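Local coordinates for pyrrolidone-carboxylate peptidase (Pyrococcus furiosus, PDB 1X10), which cleaves the N-terminal pyroglutamyl (5-oxoproline) residue from peptides whose second residue is generally not proline, acting as a homotetrameric thiol peptidase, at residues A[23-28]-A[191-196]; A[76-81]-A[118-123]; A[112-117]-A[148-153]; A[122-125]-A[130-133]; A[143-148]-A[162-167]. The protein carries 3 engineered substitutions. All blocks are in the same frame, centred on the assembly; numbering follows the deposited sequence.

Contact 1: A[23-28]-A[191-196]. Engineered in segment 191-196: Ala192 (natural residue Glu).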
# COMPACT_ATOMS: atom_id res chain seq x y z
N ALA A 23 15.47 -1.94 24.14
CA ALA A 23 16.65 -2.57 24.71
C ALA A 23 16.97 -1.98 26.09
O ALA A 23 17.21 -2.72 27.04
CB ALA A 23 17.84 -2.39 23.78
N LYS A 24 16.96 -0.66 26.18
CA LYS A 24 17.26 0.01 27.44
C LYS A 24 16.20 -0.26 28.51
O LYS A 24 16.52 -0.40 29.69
CB LYS A 24 17.42 1.51 27.23
CG LYS A 24 18.65 1.87 26.42
CD LYS A 24 18.81 3.38 26.31
CE LYS A 24 20.07 3.75 25.55
NZ LYS A 24 20.19 5.24 25.39
N ASP A 25 14.94 -0.32 28.10
CA ASP A 25 13.84 -0.58 29.03
C ASP A 25 13.86 -2.00 29.56
O ASP A 25 13.48 -2.25 30.71
CB ASP A 25 12.49 -0.32 28.35
CG ASP A 25 12.10 1.16 28.34
OD1 ASP A 25 11.11 1.51 27.69
OD2 ASP A 25 12.79 1.96 29.00
N LEU A 26 14.31 -2.94 28.73
CA LEU A 26 14.34 -4.34 29.14
C LEU A 26 15.64 -4.73 29.86
O LEU A 26 15.70 -5.76 30.52
CB LEU A 26 14.11 -5.24 27.93
CG LEU A 26 12.73 -5.14 27.29
CD1 LEU A 26 12.66 -6.03 26.05
CD2 LEU A 26 11.66 -5.55 28.30
N ASP A 27 16.66 -3.90 29.75
CA ASP A 27 17.93 -4.21 30.40
C ASP A 27 17.80 -4.32 31.91
O ASP A 27 17.23 -3.44 32.55
CB ASP A 27 18.98 -3.15 30.08
CG ASP A 27 20.37 -3.54 30.54
OD1 ASP A 27 21.16 -2.65 30.92
OD2 ASP A 27 20.70 -4.75 30.51
N GLY A 28 18.32 -5.41 32.47
CA GLY A 28 18.27 -5.60 33.91
C GLY A 28 17.00 -6.16 34.51
O GLY A 28 16.97 -6.45 35.71
N MET A 191 3.00 -1.32 22.94
CA MET A 191 2.69 -2.62 22.36
C MET A 191 3.94 -3.30 21.80
O MET A 191 4.09 -4.52 21.91
CB MET A 191 1.64 -2.50 21.25
CG MET A 191 1.28 -3.84 20.63
SD MET A 191 -0.13 -3.79 19.54
CE MET A 191 -1.48 -3.83 20.76
N ALA A 192 4.83 -2.52 21.21
CA ALA A 192 6.07 -3.07 20.66
C ALA A 192 6.91 -3.65 21.79
O ALA A 192 7.47 -4.74 21.68
CB ALA A 192 6.85 -1.97 19.92
N LEU A 193 7.00 -2.90 22.89
CA LEU A 193 7.77 -3.34 24.05
C LEU A 193 7.18 -4.63 24.63
O LEU A 193 7.91 -5.58 24.91
CB LEU A 193 7.78 -2.25 25.12
CG LEU A 193 8.45 -2.57 26.46
CD1 LEU A 193 9.93 -2.91 26.25
CD2 LEU A 193 8.31 -1.37 27.40
N GLU A 194 5.86 -4.66 24.79
CA GLU A 194 5.19 -5.83 25.34
C GLU A 194 5.38 -7.04 24.42
O GLU A 194 5.54 -8.17 24.89
CB GLU A 194 3.70 -5.55 25.53
CG GLU A 194 2.92 -6.73 26.10
CD GLU A 194 3.28 -7.05 27.54
OE1 GLU A 194 2.85 -8.11 28.05
OE2 GLU A 194 4.00 -6.25 28.18
N ALA A 195 5.37 -6.80 23.12
CA ALA A 195 5.56 -7.87 22.15
C ALA A 195 6.91 -8.55 22.38
O ALA A 195 7.01 -9.77 22.37
CB ALA A 195 5.48 -7.32 20.72
N VAL A 196 7.96 -7.75 22.58
CA VAL A 196 9.29 -8.29 22.82
C VAL A 196 9.32 -9.05 24.15
O VAL A 196 9.94 -10.10 24.25
CB VAL A 196 10.36 -7.17 22.82
CG1 VAL A 196 11.74 -7.74 23.16
CG2 VAL A 196 10.41 -6.49 21.46
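Helices 18-26 and 189-206, neighbours on one face of the central sheet, meet through Leu26 on the first and Leu193 and Val196 on the second. The nearest backbone approach, Asp25 CA to Leu193 CA, is 8.3 Å, so the contact is made by side chains. Those of Leu26 and Leu193 run past each other in opposite directions, and Leu193 CD1 lodges against two atoms of its partner, Leu26 CG at 3.7 Å and Leu26 CD2 at 3.8 Å. Leu193 has CG anti to the backbone N (chi1 175°), which carries its branched end across to the shorter helix. The other Leu26 methyl, CD1, is taken by Val196: its distance of 3.5 Å to Val196 CG1 is less than a usual carbon-carbon contact, evidence of a tight fit. In the three-layer alpha/beta/alpha fold of this peptidase, these helices share one outer layer. Val5 of strand 2-8 touches both Leu26 and Val196, so that the contact closes directly onto the sheet there. Ile22 adds a further apolar neighbour to Leu193 and Val196. Towards the other end the character changes. Asp25 OD1 lies 4.0 Å from Leu193 CD2, the two side chains crossing at about a right angle, but this oxygen finds its polar partner in the hydroxyl of Tyr189, the first residue of helix 189-206.

Contact 2: A[76-81]-A[118-123]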
# COMPACT_ATOMS: atom_id res chain seq x y z
N ILE A 76 3.79 -6.43 14.22
CA ILE A 76 5.01 -7.06 14.71
C ILE A 76 5.34 -8.19 13.75
O ILE A 76 4.45 -8.94 13.33
CB ILE A 76 4.81 -7.68 16.12
CG1 ILE A 76 4.51 -6.57 17.15
CG2 ILE A 76 6.05 -8.48 16.52
CD1 ILE A 76 5.65 -5.56 17.34
N SER A 77 6.60 -8.32 13.36
CA SER A 77 6.98 -9.40 12.47
C SER A 77 8.14 -10.19 13.05
O SER A 77 9.12 -9.62 13.54
CB SER A 77 7.33 -8.87 11.07
OG SER A 77 8.31 -7.85 11.11
N ILE A 78 8.00 -11.50 13.01
CA ILE A 78 9.01 -12.42 13.53
C ILE A 78 9.71 -13.04 12.33
O ILE A 78 9.08 -13.70 11.50
CB ILE A 78 8.33 -13.51 14.38
CG1 ILE A 78 7.47 -12.83 15.46
CG2 ILE A 78 9.39 -14.39 15.03
CD1 ILE A 78 6.38 -13.74 16.05
N GLU A 79 11.02 -12.82 12.24
CA GLU A 79 11.82 -13.31 11.13
C GLU A 79 12.07 -14.81 11.14
O GLU A 79 12.55 -15.38 12.12
CB GLU A 79 13.16 -12.56 11.08
CG GLU A 79 13.01 -11.04 10.99
CD GLU A 79 12.29 -10.58 9.72
OE1 GLU A 79 11.85 -9.41 9.67
OE2 GLU A 79 12.16 -11.39 8.78
N ARG A 80 11.74 -15.45 10.03
CA ARG A 80 11.90 -16.88 9.89
C ARG A 80 13.31 -17.28 9.47
O ARG A 80 13.83 -18.32 9.90
CB ARG A 80 10.92 -17.41 8.85
CG ARG A 80 10.96 -18.91 8.61
CD ARG A 80 9.87 -19.31 7.62
NE ARG A 80 8.99 -20.32 8.20
CZ ARG A 80 7.67 -20.25 8.22
NH1 ARG A 80 7.04 -19.22 7.68
NH2 ARG A 80 6.97 -21.23 8.77
N ILE A 81 13.94 -16.44 8.67
CA ILE A 81 15.26 -16.77 8.14
C ILE A 81 16.26 -15.62 7.99
O ILE A 81 15.89 -14.49 7.66
CB ILE A 81 15.07 -17.46 6.77
CG1 ILE A 81 16.39 -18.01 6.24
CG2 ILE A 81 14.48 -16.46 5.78
CD1 ILE A 81 16.22 -18.76 4.92
N LYS A 118 6.35 -19.72 15.77
CA LYS A 118 4.90 -19.93 15.68
C LYS A 118 4.22 -19.77 17.04
O LYS A 118 3.13 -19.21 17.13
CB LYS A 118 4.59 -21.31 15.08
CG LYS A 118 4.87 -21.42 13.57
CD LYS A 118 4.06 -20.37 12.79
CE LYS A 118 4.34 -20.41 11.28
NZ LYS A 118 3.81 -21.63 10.61
N LYS A 119 4.86 -20.27 18.10
CA LYS A 119 4.29 -20.13 19.44
C LYS A 119 4.28 -18.66 19.87
O LYS A 119 3.34 -18.20 20.53
CB LYS A 119 5.08 -20.96 20.45
CG LYS A 119 4.89 -22.46 20.29
CD LYS A 119 5.60 -23.22 21.40
CE LYS A 119 5.32 -24.71 21.31
NZ LYS A 119 6.04 -25.46 22.38
N ILE A 120 5.32 -17.93 19.50
CA ILE A 120 5.40 -16.52 19.84
C ILE A 120 4.26 -15.78 19.13
O ILE A 120 3.54 -15.00 19.75
CB ILE A 120 6.77 -15.93 19.41
CG1 ILE A 120 7.88 -16.51 20.29
CG2 ILE A 120 6.75 -14.41 19.51
CD1 ILE A 120 9.28 -16.12 19.86
N MET A 121 4.09 -16.04 17.84
CA MET A 121 3.03 -15.38 17.08
C MET A 121 1.66 -15.68 17.70
O MET A 121 0.81 -14.80 17.82
CB MET A 121 3.04 -15.85 15.62
CG MET A 121 1.90 -15.28 14.78
SD MET A 121 2.00 -15.65 12.99
CE MET A 121 1.31 -17.31 12.95
N LYS A 122 1.47 -16.93 18.11
CA LYS A 122 0.21 -17.35 18.71
C LYS A 122 -0.06 -16.61 20.02
O LYS A 122 -1.18 -16.15 20.25
CB LYS A 122 0.24 -18.86 18.94
CG LYS A 122 -1.08 -19.46 19.40
CD LYS A 122 -1.36 -19.18 20.86
CE LYS A 122 -0.39 -19.93 21.77
NZ LYS A 122 -0.65 -19.64 23.22
N LYS A 123 0.95 -16.49 20.87
CA LYS A 123 0.77 -15.80 22.14
C LYS A 123 0.50 -14.31 21.93
O LYS A 123 -0.33 -13.72 22.62
CB LYS A 123 2.01 -15.99 23.03
CG LYS A 123 1.79 -15.57 24.47
CD LYS A 123 0.69 -16.41 25.10
CE LYS A 123 0.44 -16.00 26.55
NZ LYS A 123 1.64 -16.23 27.40
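Ile78 points from strand 76-83 at the flank of helix 117-126, end-on to the backbone between Ile120 and Met121. Its CG1 is anti to the carbonyl carbon (chi1 -54°), and the nearly extended next torsion (159°) drives CD1 forward. This one methyl makes the apolar contact: it is 3.5 Å from Ile120 CG2 and 3.7 Å from Met121 N. Met121 offers CB at 4.0 Å from Ile78 CD1, while the rest of its chain leads away from the strand and touches Ile133. The parallel neighbours 76-83 and 131-134 are linked through helix 117-126 in a beta-alpha-beta crossover interrupted by the short strand 110-112. Glu79, the active-site residue after Ile78, is directed to the other side of the strand, where it hydrogen-bonds His166. Arg80 approaches the helix differently. Its side chain leaves the backbone extended and bends at chi3, bringing NH2 to the end of the Lys118 side chain. Lys118 NZ stands at the edge of the guanidinium, near its plane, 3.7 Å from Arg80 NH2. Both cations converge on carboxylates of the third subunit: Asp100 of the third subunit forms salt bridges with each, and Asp87 of the third subunit forms another with Arg80.

Contact 3: A[112-117]-A[148-153]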
# COMPACT_ATOMS: atom_id res chain seq x y z
N PHE A 112 17.76 -20.79 9.77
CA PHE A 112 16.39 -20.58 10.22
C PHE A 112 16.49 -20.07 11.66
O PHE A 112 17.40 -20.47 12.39
CB PHE A 112 15.60 -21.89 10.24
CG PHE A 112 15.09 -22.32 8.90
CD1 PHE A 112 15.26 -23.63 8.47
CD2 PHE A 112 14.41 -21.42 8.08
CE1 PHE A 112 14.76 -24.05 7.24
CE2 PHE A 112 13.89 -21.83 6.85
CZ PHE A 112 14.07 -23.15 6.43
N SER A 113 15.57 -19.20 12.06
CA SER A 113 15.55 -18.70 13.43
C SER A 113 15.29 -19.90 14.32
O SER A 113 14.58 -20.82 13.93
CB SER A 113 14.41 -17.68 13.61
OG SER A 113 14.23 -17.36 14.98
N THR A 114 15.89 -19.91 15.51
CA THR A 114 15.68 -21.01 16.42
C THR A 114 14.74 -20.62 17.56
O THR A 114 14.62 -21.32 18.56
CB THR A 114 17.01 -21.56 16.98
OG1 THR A 114 17.84 -20.48 17.40
CG2 THR A 114 17.74 -22.37 15.91
N LEU A 115 14.09 -19.47 17.42
CA LEU A 115 13.12 -19.04 18.41
C LEU A 115 11.85 -19.80 18.03
O LEU A 115 11.68 -20.19 16.88
CB LEU A 115 12.84 -17.53 18.29
CG LEU A 115 13.96 -16.54 18.63
CD1 LEU A 115 13.46 -15.13 18.39
CD2 LEU A 115 14.38 -16.71 20.08
N PRO A 116 10.97 -20.05 19.00
CA PRO A 116 9.73 -20.78 18.68
C PRO A 116 8.79 -19.74 18.06
O PRO A 116 7.83 -19.30 18.69
CB PRO A 116 9.27 -21.27 20.05
CG PRO A 116 9.70 -20.14 20.96
CD PRO A 116 11.09 -19.82 20.45
N ILE A 117 9.08 -19.36 16.82
CA ILE A 117 8.32 -18.32 16.14
C ILE A 117 6.81 -18.50 16.04
O ILE A 117 6.07 -17.54 16.21
CB ILE A 117 8.90 -18.03 14.73
CG1 ILE A 117 8.70 -19.22 13.79
CG2 ILE A 117 10.39 -17.71 14.85
CD1 ILE A 117 9.20 -18.94 12.36
N LEU A 148 24.63 -13.31 11.91
CA LEU A 148 25.81 -13.47 12.76
C LEU A 148 25.45 -14.15 14.08
O LEU A 148 26.20 -14.97 14.59
CB LEU A 148 26.47 -12.11 13.02
CG LEU A 148 27.20 -11.52 11.81
CD1 LEU A 148 27.53 -10.04 12.05
CD2 LEU A 148 28.46 -12.33 11.55
N SER A 149 24.29 -13.80 14.63
CA SER A 149 23.88 -14.40 15.90
C SER A 149 23.61 -15.89 15.71
O SER A 149 24.07 -16.73 16.50
CB SER A 149 22.62 -13.70 16.43
OG SER A 149 22.29 -14.16 17.73
N LEU A 150 22.88 -16.23 14.65
CA LEU A 150 22.57 -17.63 14.38
C LEU A 150 23.83 -18.42 14.02
O LEU A 150 23.94 -19.60 14.36
CB LEU A 150 21.53 -17.73 13.26
CG LEU A 150 20.11 -17.38 13.71
CD1 LEU A 150 19.22 -17.15 12.51
CD2 LEU A 150 19.58 -18.50 14.60
N HIS A 151 24.77 -17.78 13.34
CA HIS A 151 26.03 -18.42 12.96
C HIS A 151 26.85 -18.68 14.22
O HIS A 151 27.52 -19.71 14.35
CB HIS A 151 26.82 -17.52 12.01
CG HIS A 151 28.11 -18.12 11.53
ND1 HIS A 151 28.16 -19.26 10.76
CD2 HIS A 151 29.40 -17.73 11.71
CE1 HIS A 151 29.43 -19.55 10.49
NE2 HIS A 151 30.19 -18.64 11.05
N HIS A 152 26.77 -17.74 15.16
CA HIS A 152 27.49 -17.86 16.43
C HIS A 152 26.95 -19.07 17.19
O HIS A 152 27.70 -19.84 17.80
CB HIS A 152 27.27 -16.60 17.26
CG HIS A 152 28.17 -16.50 18.45
ND1 HIS A 152 29.38 -15.83 18.41
CD2 HIS A 152 28.06 -16.99 19.70
CE1 HIS A 152 29.97 -15.91 19.59
NE2 HIS A 152 29.19 -16.62 20.39
N SER A 153 25.63 -19.23 17.15
CA SER A 153 24.96 -20.34 17.81
C SER A 153 25.40 -21.67 17.20
O SER A 153 25.74 -22.62 17.92
CB SER A 153 23.44 -20.19 17.69
OG SER A 153 22.76 -21.30 18.26
O HOH W 1 20.37 -21.14 17.03
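Leu150 meets the loop at Phe112, Ser113 and Thr114 through van der Waals contacts, mostly with backbone atoms. Its two methyls flank the Phe112 carbonyl oxygen almost evenly, Leu150 CD2 at 3.7 Å and Leu150 CD1 at 3.8 Å from Phe112 O. CD1 also comes to 4.1 Å from Ser113 CA, and CD2 to 3.8 Å from Thr114 OG1. The leucine has CG anti to its carbonyl carbon (chi1 -75°), which aims the fork at the loop. With an alanine here, both methyls would be missing from the Phe112 carbonyl, and the gap opened between loop and helix would probably let the loop shift. The segment 112-117 leads from short strand 110-112 into helix 117-126 and passes the beginning of strand 161-167, so within the alpha/beta/alpha fold the contact joins this connection to helix 141-156. Polar contact across it runs through water 1, which is 2.6 Å from Thr114 OG1 and donates to Ser153 OG at 2.7 Å. Thr114 OG1, held between its backbone N and carbonyl carbon, also accepts from the backbone N of Ser162, while Ser153 OG is bonded to the Pro159 carbonyl. Hydrogen bonds inside the loop fix its course. Leu115 N donates to Ser113 OG at 3.2 Å with a nearly straight 166° angle, an ST turn. Ser113 OG is bonded to Ser162 O as well. Pro116 then centres an inverse gamma turn, whose bond from Ile117 N to Leu115 O is weak.

Contact 4: A[122-125]-A[130-133]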
# COMPACT_ATOMS: atom_id res chain seq x y z
N LYS A 122 1.47 -16.93 18.11
CA LYS A 122 0.21 -17.35 18.71
C LYS A 122 -0.06 -16.61 20.02
O LYS A 122 -1.18 -16.15 20.25
CB LYS A 122 0.24 -18.86 18.94
CG LYS A 122 -1.08 -19.46 19.40
CD LYS A 122 -1.36 -19.18 20.86
CE LYS A 122 -0.39 -19.93 21.77
NZ LYS A 122 -0.65 -19.64 23.22
N LYS A 123 0.95 -16.49 20.87
CA LYS A 123 0.77 -15.80 22.14
C LYS A 123 0.50 -14.31 21.93
O LYS A 123 -0.33 -13.72 22.62
CB LYS A 123 2.01 -15.99 23.03
CG LYS A 123 1.79 -15.57 24.47
CD LYS A 123 0.69 -16.41 25.10
CE LYS A 123 0.44 -16.00 26.55
NZ LYS A 123 1.64 -16.23 27.40
N LEU A 124 1.21 -13.70 20.98
CA LEU A 124 1.00 -12.29 20.70
C LEU A 124 -0.46 -12.08 20.29
O LEU A 124 -1.11 -11.14 20.76
CB LEU A 124 1.95 -11.82 19.59
CG LEU A 124 3.43 -11.77 20.00
CD1 LEU A 124 4.29 -11.40 18.80
CD2 LEU A 124 3.61 -10.75 21.12
N HIS A 125 -0.97 -12.95 19.43
CA HIS A 125 -2.35 -12.86 18.97
C HIS A 125 -3.33 -12.97 20.15
O HIS A 125 -4.34 -12.27 20.19
CB HIS A 125 -2.65 -13.95 17.95
CG HIS A 125 -1.97 -13.74 16.63
ND1 HIS A 125 -2.15 -14.59 15.56
CD2 HIS A 125 -1.13 -12.77 16.20
CE1 HIS A 125 -1.46 -14.15 14.52
NE2 HIS A 125 -0.83 -13.04 14.89
N PRO A 130 -1.19 -7.63 16.90
CA PRO A 130 -1.02 -8.14 15.54
C PRO A 130 0.44 -8.50 15.25
O PRO A 130 1.36 -7.72 15.51
CB PRO A 130 -1.54 -7.00 14.66
CG PRO A 130 -1.46 -5.78 15.54
CD PRO A 130 -1.82 -6.30 16.90
N ALA A 131 0.64 -9.71 14.73
CA ALA A 131 1.97 -10.19 14.43
C ALA A 131 1.91 -11.26 13.35
O ALA A 131 0.91 -11.96 13.21
CB ALA A 131 2.62 -10.76 15.69
N TYR A 132 2.98 -11.37 12.57
CA TYR A 132 3.05 -12.37 11.52
C TYR A 132 4.50 -12.80 11.33
O TYR A 132 5.42 -12.17 11.86
CB TYR A 132 2.47 -11.81 10.21
CG TYR A 132 3.26 -10.67 9.61
CD1 TYR A 132 4.21 -10.91 8.62
CD2 TYR A 132 3.05 -9.35 10.03
CE1 TYR A 132 4.94 -9.86 8.06
CE2 TYR A 132 3.76 -8.30 9.47
CZ TYR A 132 4.71 -8.57 8.48
OH TYR A 132 5.41 -7.53 7.92
N ILE A 133 4.70 -13.88 10.59
CA ILE A 133 6.03 -14.39 10.33
C ILE A 133 6.54 -13.78 9.03
O ILE A 133 5.89 -13.88 7.99
CB ILE A 133 6.05 -15.94 10.20
CG1 ILE A 133 5.98 -16.62 11.58
CG2 ILE A 133 7.38 -16.40 9.58
CD1 ILE A 133 5.05 -15.99 12.56
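Ala131 O receives a short hydrogen bond from His125 NE2, 2.6 Å long with an N-H...O angle of 165°. The oxygen lies at the imidazole edge, in the ring plane, so the N-H points almost straight at it. Seen from the acceptor the approach is bent: the C=O...N angle is 134°, and the nitrogen is tilted out of the carbonyl plane. His125 has CG anti to its carbonyl carbon (chi1 -70°), a turn that swings the ring from the flank of the helix over to the strand. A phenylalanine in its place would lack the ring N-H, and Ala131 O would probably be left without this partner, with the ring free to turn. Pro130, just before the strand, and Tyr132 bond to the backbone of Ile76, and Tyr132 also to that of Ile78; the Ala131 carbonyl points away from strand 76-83, which leaves it available to the helix. Beside it the contact is apolar. Leu124 CD1 rests 3.6 Å from Ala131 CB, and the two CB atoms of this pair are 4.1 Å apart. Leu124 CA and Ala131 CA are separated by 6.7 Å, a close approach consistent with the small alanine side chain. Helix 117-126 and strand 131-134 are consecutive, forming the second half of a beta-alpha-beta crossover. Leu124 is further covered by Ala195 and Val198 of helix 189-206 and by Ile76 of strand 76-83, while Ile178 of the second subunit packs against His125 and Tyr132.

Contact 5: A[143-148]-A[162-167]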
# COMPACT_ATOMS: atom_id res chain seq x y z
N ASN A 143 19.25 -8.05 9.18
CA ASN A 143 19.59 -9.38 8.68
C ASN A 143 21.03 -9.74 9.03
O ASN A 143 21.35 -10.88 9.35
CB ASN A 143 19.40 -9.45 7.17
CG ASN A 143 19.83 -10.77 6.59
OD1 ASN A 143 19.14 -11.78 6.72
ND2 ASN A 143 21.00 -10.77 5.94
N TYR A 144 21.90 -8.74 8.95
CA TYR A 144 23.33 -8.87 9.25
C TYR A 144 23.51 -9.42 10.67
O TYR A 144 24.19 -10.43 10.87
CB TYR A 144 23.98 -7.49 9.10
CG TYR A 144 25.47 -7.40 9.36
CD1 TYR A 144 26.40 -7.91 8.44
CD2 TYR A 144 25.95 -6.72 10.48
CE1 TYR A 144 27.78 -7.72 8.63
CE2 TYR A 144 27.32 -6.52 10.67
CZ TYR A 144 28.22 -7.02 9.75
OH TYR A 144 29.56 -6.78 9.94
N VAL A 145 22.90 -8.77 11.65
CA VAL A 145 23.01 -9.22 13.03
C VAL A 145 22.28 -10.54 13.25
O VAL A 145 22.75 -11.41 13.98
CB VAL A 145 22.47 -8.16 14.02
CG1 VAL A 145 23.36 -6.92 13.98
CG2 VAL A 145 21.05 -7.80 13.67
N MET A 146 21.12 -10.71 12.61
CA MET A 146 20.37 -11.95 12.75
C MET A 146 21.21 -13.14 12.30
O MET A 146 21.26 -14.17 12.97
CB MET A 146 19.08 -11.90 11.93
CG MET A 146 18.19 -13.13 12.11
SD MET A 146 16.77 -13.15 11.00
CE MET A 146 16.03 -14.74 11.46
N TYR A 147 21.88 -12.99 11.16
CA TYR A 147 22.71 -14.05 10.61
C TYR A 147 23.92 -14.35 11.50
O TYR A 147 24.20 -15.51 11.80
CB TYR A 147 23.20 -13.69 9.20
CG TYR A 147 23.97 -14.81 8.54
CD1 TYR A 147 23.31 -15.80 7.81
CD2 TYR A 147 25.35 -14.93 8.72
CE1 TYR A 147 24.00 -16.89 7.28
CE2 TYR A 147 26.05 -16.02 8.20
CZ TYR A 147 25.37 -17.00 7.49
OH TYR A 147 26.05 -18.09 7.01
N LEU A 148 24.63 -13.31 11.91
CA LEU A 148 25.81 -13.47 12.76
C LEU A 148 25.45 -14.15 14.08
O LEU A 148 26.20 -14.97 14.59
CB LEU A 148 26.47 -12.11 13.02
CG LEU A 148 27.20 -11.52 11.81
CD1 LEU A 148 27.53 -10.04 12.05
CD2 LEU A 148 28.46 -12.33 11.55
N SER A 162 18.10 -18.19 18.96
CA SER A 162 18.40 -16.87 18.42
C SER A 162 17.39 -16.52 17.35
O SER A 162 16.98 -17.38 16.55
CB SER A 162 19.82 -16.85 17.83
OG SER A 162 20.12 -15.57 17.28
N GLY A 163 16.98 -15.26 17.32
CA GLY A 163 16.02 -14.84 16.33
C GLY A 163 15.93 -13.33 16.25
O GLY A 163 16.59 -12.62 17.01
N PHE A 164 15.10 -12.86 15.33
CA PHE A 164 14.92 -11.44 15.12
C PHE A 164 13.45 -11.02 15.05
O PHE A 164 12.62 -11.72 14.47
CB PHE A 164 15.63 -11.02 13.82
CG PHE A 164 15.93 -9.57 13.75
CD1 PHE A 164 14.91 -8.65 13.51
CD2 PHE A 164 17.21 -9.09 14.00
CE1 PHE A 164 15.17 -7.28 13.53
CE2 PHE A 164 17.47 -7.73 14.02
CZ PHE A 164 16.46 -6.82 13.79
N ILE A 165 13.16 -9.87 15.64
CA ILE A 165 11.80 -9.33 15.64
C ILE A 165 11.84 -7.89 15.14
O ILE A 165 12.61 -7.07 15.63
CB ILE A 165 11.20 -9.34 17.06
CG1 ILE A 165 11.00 -10.78 17.52
CG2 ILE A 165 9.88 -8.57 17.08
CD1 ILE A 165 10.49 -10.90 18.95
N HIS A 166 11.01 -7.59 14.14
CA HIS A 166 10.94 -6.23 13.62
C HIS A 166 9.68 -5.55 14.13
O HIS A 166 8.63 -6.19 14.23
CB HIS A 166 10.92 -6.24 12.08
CG HIS A 166 12.27 -6.12 11.45
ND1 HIS A 166 12.85 -7.14 10.72
CD2 HIS A 166 13.15 -5.10 11.42
CE1 HIS A 166 14.02 -6.75 10.27
NE2 HIS A 166 14.24 -5.51 10.68
N VAL A 167 9.79 -4.27 14.46
CA VAL A 167 8.64 -3.52 14.94
C VAL A 167 8.36 -2.37 13.98
O VAL A 167 9.26 -1.88 13.31
CB VAL A 167 8.88 -2.93 16.36
CG1 VAL A 167 9.28 -4.05 17.33
CG2 VAL A 167 9.94 -1.83 16.32
O HOH W 2 19.09 -14.33 15.03
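Phe164 of strand 161-167 packs against Val145 and Met146 of helix 141-156, directly behind the catalytic triad of this thiol peptidase. The helix is on the face of the alpha/beta/alpha sandwich opposite helices 117-126 and 189-206. His166, two residues beyond Phe164, and Glu79 are active-site residues; the third, Ser142, is an engineered residue beside the start of the helical segment. The apolar contacts divide between the ring and its CB. Val145 CG2 comes in at the ring edge, near its plane, 3.6 Å from Phe164 CE2. This methyl sits between the backbone N and the carbonyl carbon of Val145, the crowded position, which turns it to the strand. Met146 is extended throughout and its chain passes the base of the phenylalanine: Met146 CG and Met146 SD each lie 3.7 Å from Phe164 CB, and Met146 CB is 4.0 Å from Phe164 CD2. Its far end continues to Glu79 and Ala82 of strand 76-83. Phe164 CE1 stands 3.4 Å above the His166 imidazole, over its centre, covering one face of a ring whose ND1 is hydrogen-bonded to Glu79 and whose NE2 is bonded to Ser142 OG. Phe164 is thus a second-shell residue, backed by the helix, and probably limits how far the imidazole can tilt. Polar contact between helix and strand is made through water 2, which donates to Met146 O at 3.0 Å and lies 2.8 Å from Ser162 OG.

From the N terminus, helix 18-26 opens the longest loop, which contact 1 closes at helix 189-206; the other four contacts lie within it. Contact 2 opens on strand 76-83 and returns to helix 117-126, where contact 4 starts, sharing Lys122 and Lys123, and steps to strand 131-134. Contact 3 crosses contact 2, encloses contact 4, and ties the loop before helix 117-126 to helix 141-156. Contact 5 shares Leu148 with contact 3, crosses it, and follows contact 2 in series. Contact 1 pairs two helices on one sheet face; contacts 2 and 4 tie helix 117-126, on that face, to strands 76-83 and 131-134; contact 5 backs the other, and Glu79 meets His166 between contacts 2 and 5.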